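Local coordinates for uncharacterized protein (Clostridium sporogenes, PDB 4Q0Y), which is of unknown function but adopts a hot-dog, thioesterase-like fold, at residues S20-D25 / L90-V95. Residues are numbered along the deposited sequence; the frame is centred on the assembly and turned at random.
Sequences SKFSND and LLYILV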
ATOM      1  N   SER B  20       7.069  -1.388 -28.371  1.00 16.69           N
ATOM      2  CA  SER B  20       8.207  -0.471 -28.501  1.00 18.14           C
ATOM      3  C   SER B  20       7.880   1.022 -28.398  1.00 19.82           C
ATOM      4  O   SER B  20       8.773   1.825 -28.114  1.00 19.59           O
ATOM      5  CB  SER B  20       8.946  -0.763 -29.814  1.00 19.58           C
ATOM      6  OG  SER B  20       8.133  -0.484 -30.940  1.00 22.99           O
ATOM      7  N   LYS B  21       6.637   1.393 -28.688  1.00 16.32           N
ATOM      8  CA  LYS B  21       6.198   2.774 -28.737  1.00 16.83           C
ATOM      9  C   LYS B  21       4.961   2.914 -27.860  1.00 16.06           C
ATOM     10  O   LYS B  21       4.042   2.121 -28.004  1.00 17.78           O
ATOM     11  CB  LYS B  21       5.865   3.100 -30.197  1.00 21.68           C
ATOM     12  CG  LYS B  21       7.061   3.087 -31.171  1.00 26.56           C
ATOM     13  CD  LYS B  21       8.268   3.983 -30.771  1.00 31.36           C
ATOM     14  CE  LYS B  21       7.849   5.372 -30.324  1.00 34.76           C
ATOM     15  NZ  LYS B  21       9.000   6.322 -30.249  1.00 34.30           N
ATOM     16  N   PHE B  22       4.951   3.880 -26.949  1.00 14.64           N
ATOM     17  CA  PHE B  22       3.801   4.092 -26.072  1.00 13.18           C
ATOM     18  C   PHE B  22       2.586   4.591 -26.894  1.00 12.13           C
ATOM     19  O   PHE B  22       2.689   5.487 -27.683  1.00 13.52           O
ATOM     20  CB  PHE B  22       4.116   5.081 -24.960  1.00 15.42           C
ATOM     21  CG  PHE B  22       3.084   5.110 -23.895  1.00 12.24           C
ATOM     22  CD1 PHE B  22       3.126   4.209 -22.841  1.00 13.13           C
ATOM     23  CD2 PHE B  22       2.059   6.048 -23.926  1.00 13.96           C
ATOM     24  CE1 PHE B  22       2.162   4.209 -21.852  1.00 14.48           C
ATOM     25  CE2 PHE B  22       1.082   6.041 -22.950  1.00 13.16           C
ATOM     26  CZ  PHE B  22       1.143   5.145 -21.882  1.00 11.78           C
ATOM     27  N   SER B  23       1.434   4.031 -26.605  1.00 14.50           N
ATOM     28  CA  SER B  23       0.249   4.112 -27.431  1.00 13.79           C
ATOM     29  C   SER B  23      -0.390   5.461 -27.245  1.00 14.04           C
ATOM     30  O   SER B  23      -0.374   5.982 -26.133  1.00 14.90           O
ATOM     31  CB  SER B  23      -0.771   3.060 -26.973  1.00 13.47           C
ATOM     32  OG  SER B  23      -2.002   3.178 -27.692  1.00 12.95           O
ATOM     33  N   ASN B  24      -0.955   5.988 -28.342  1.00 15.75           N
ATOM     34  CA  ASN B  24      -1.770   7.214 -28.343  1.00 18.47           C
ATOM     35  C   ASN B  24      -3.238   6.934 -28.641  1.00 17.26           C
ATOM     36  O   ASN B  24      -3.992   7.880 -28.942  1.00 17.82           O
ATOM     37  CB  ASN B  24      -1.272   8.155 -29.438  1.00 23.53           C
ATOM     38  CG  ASN B  24       0.177   8.547 -29.277  1.00 31.11           C
ATOM     39  OD1 ASN B  24       0.912   8.534 -30.248  1.00 47.06           O
ATOM     40  ND2 ASN B  24       0.595   8.895 -28.070  1.00 33.89           N
ATOM     41  N   ASP B  25      -3.642   5.664 -28.553  1.00 16.46           N
ATOM     42  CA  ASP B  25      -5.043   5.238 -28.794  1.00 16.58           C
ATOM     43  C   ASP B  25      -5.724   5.122 -27.426  1.00 14.66           C
ATOM     44  O   ASP B  25      -5.699   4.079 -26.786  1.00 15.17           O
ATOM     45  CB  ASP B  25      -5.026   3.901 -29.539  1.00 15.29           C
ATOM     46  CG  ASP B  25      -6.390   3.422 -29.950  1.00 18.16           C
ATOM     47  OD1 ASP B  25      -7.411   4.042 -29.606  1.00 18.25           O
ATOM     48  OD2 ASP B  25      -6.434   2.395 -30.640  1.00 20.24           O
ATOM     49  N   LEU B  90       5.426   5.742 -18.005  1.00 13.60           N
ATOM     50  CA  LEU B  90       4.830   5.178 -19.209  1.00 13.45           C
ATOM     51  C   LEU B  90       5.120   3.677 -19.132  1.00 13.07           C
ATOM     52  O   LEU B  90       6.283   3.266 -19.170  1.00 13.04           O
ATOM     53  CB  LEU B  90       5.439   5.787 -20.464  1.00 15.45           C
ATOM     54  CG  LEU B  90       5.271   7.310 -20.595  1.00 15.64           C
ATOM     55  CD1 LEU B  90       5.966   7.805 -21.839  1.00 19.77           C
ATOM     56  CD2 LEU B  90       3.798   7.692 -20.601  1.00 13.66           C
ATOM     57  N   LEU B  91       4.063   2.889 -18.950  1.00 12.21           N
ATOM     58  CA  LEU B  91       4.180   1.453 -18.723  1.00 12.61           C
ATOM     59  C   LEU B  91       3.377   0.671 -19.737  1.00 13.09           C
ATOM     60  O   LEU B  91       2.334   1.116 -20.195  1.00 11.83           O
ATOM     61  CB  LEU B  91       3.690   1.097 -17.331  1.00 12.77           C
ATOM     62  CG  LEU B  91       4.219   1.913 -16.147  1.00 14.07           C
ATOM     63  CD1 LEU B  91       3.469   1.509 -14.890  1.00 14.57           C
ATOM     64  CD2 LEU B  91       5.709   1.691 -15.989  1.00 15.43           C
ATOM     65  N   TYR B  92       3.859  -0.536 -20.043  1.00 10.94           N
ATOM     66  CA  TYR B  92       3.042  -1.578 -20.702  1.00 11.98           C
ATOM     67  C   TYR B  92       2.668  -2.552 -19.601  1.00 13.08           C
ATOM     68  O   TYR B  92       3.537  -2.973 -18.830  1.00 13.67           O
ATOM     69  CB  TYR B  92       3.798  -2.308 -21.829  1.00 12.25           C
ATOM     70  CG  TYR B  92       4.662  -1.423 -22.735  1.00 13.28           C
ATOM     71  CD1 TYR B  92       4.233  -0.140 -23.152  1.00 13.62           C
ATOM     72  CD2 TYR B  92       5.870  -1.897 -23.233  1.00 14.34           C
ATOM     73  CE1 TYR B  92       5.019   0.655 -23.976  1.00 14.52           C
ATOM     74  CE2 TYR B  92       6.666  -1.107 -24.064  1.00 14.98           C
ATOM     75  CZ  TYR B  92       6.238   0.167 -24.426  1.00 14.84           C
ATOM     76  OH  TYR B  92       7.002   0.945 -25.256  1.00 15.99           O
ATOM     77  N   ILE B  93       1.393  -2.933 -19.531  1.00 12.63           N
ATOM     78  CA  ILE B  93       0.951  -3.867 -18.492  1.00 13.33           C
ATOM     79  C   ILE B  93       0.205  -5.031 -19.121  1.00 13.01           C
ATOM     80  O   ILE B  93      -0.613  -4.818 -20.012  1.00 12.33           O
ATOM     81  CB  ILE B  93       0.162  -3.145 -17.367  1.00 16.09           C
ATOM     82  CG1 ILE B  93       0.016  -4.047 -16.154  1.00 17.62           C
ATOM     83  CG2 ILE B  93      -1.199  -2.650 -17.848  1.00 16.61           C
ATOM     84  CD1 ILE B  93      -0.190  -3.285 -14.863  1.00 19.64           C
ATOM     85  N   LEU B  94       0.571  -6.250 -18.690  1.00 13.92           N
ATOM     86  CA  LEU B  94      -0.031  -7.496 -19.162  1.00 13.83           C
ATOM     87  C   LEU B  94      -0.519  -8.216 -17.918  1.00 14.85           C
ATOM     88  O   LEU B  94       0.292  -8.635 -17.091  1.00 13.39           O
ATOM     89  CB  LEU B  94       1.017  -8.314 -19.895  1.00 14.38           C
ATOM     90  CG  LEU B  94       1.632  -7.673 -21.127  1.00 16.55           C
ATOM     91  CD1 LEU B  94       2.837  -8.497 -21.584  1.00 19.00           C
ATOM     92  CD2 LEU B  94       0.602  -7.529 -22.233  1.00 17.94           C
ATOM     93  N   VAL B  95      -1.837  -8.319 -17.760  1.00 14.89           N
ATOM     94  CA  VAL B  95      -2.453  -8.783 -16.510  1.00 16.49           C
ATOM     95  C   VAL B  95      -3.121 -10.140 -16.697  1.00 17.16           C
ATOM     96  O   VAL B  95      -4.073 -10.251 -17.479  1.00 16.66           O
ATOM     97  CB  VAL B  95      -3.510  -7.788 -15.965  1.00 15.14           C
ATOM     98  CG1 VAL B  95      -4.127  -8.271 -14.646  1.00 14.65           C
ATOM     99  CG2 VAL B  95      -2.918  -6.400 -15.789  1.00 14.62           C
TER
HETATM  100  O   HOH W   1       9.682   0.227 -25.150  1.00 17.11           O
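The F22 ring lies against L90, whose CD2 methyl sits over one face, 3.8 Å from the ring centroid and 8° off the ring normal, a CH-pi contact. At the ring edge, near its plane, F22 CE1 meets the backbone O of L91 at 3.5 Å. The Y92 ring approaches obliquely, its CE1 4.2 Å from F22 CD1. In this hot-dog-like fold the contact lays the irregular loop between strands 4-15 and 26-30 against strand 83-95 of the antiparallel sheet. CB of F22 leaves the backbone toward the strand, and CG anti to the backbone nitrogen (chi1 -168°) carries the ring on to L90; the F22 and L90 side chains cross at about a right angle. CB of L90 adds a second touch, 3.7 Å from F22 CD1, so one leucine packs on the phenylalanine through both its stem and one branch. H71 of strand 68-80 stacks on the Y92 ring and also meets F22, while F14 packs edge-to-face with F22; the loop phenylalanine thus joins an aromatic cluster on the sheet. Further along the loop, S23 OG accepts the backbone N-H of D25 at 3.1 Å, an ST turn, and is also hydrogen-bonded to K15 O, which ties the turn to the end of strand 4-15. The tyrosine meets the loop end-on: Y92 OH lies 3.3 Å from S20 C, without a direct hydrogen bond to the loop. Instead, its hydroxyl is hydrogen-bonded to S107 OG, and a water 2.8 Å from Y92 OH donates a weak, 3.5 Å hydrogen bond to S20 O.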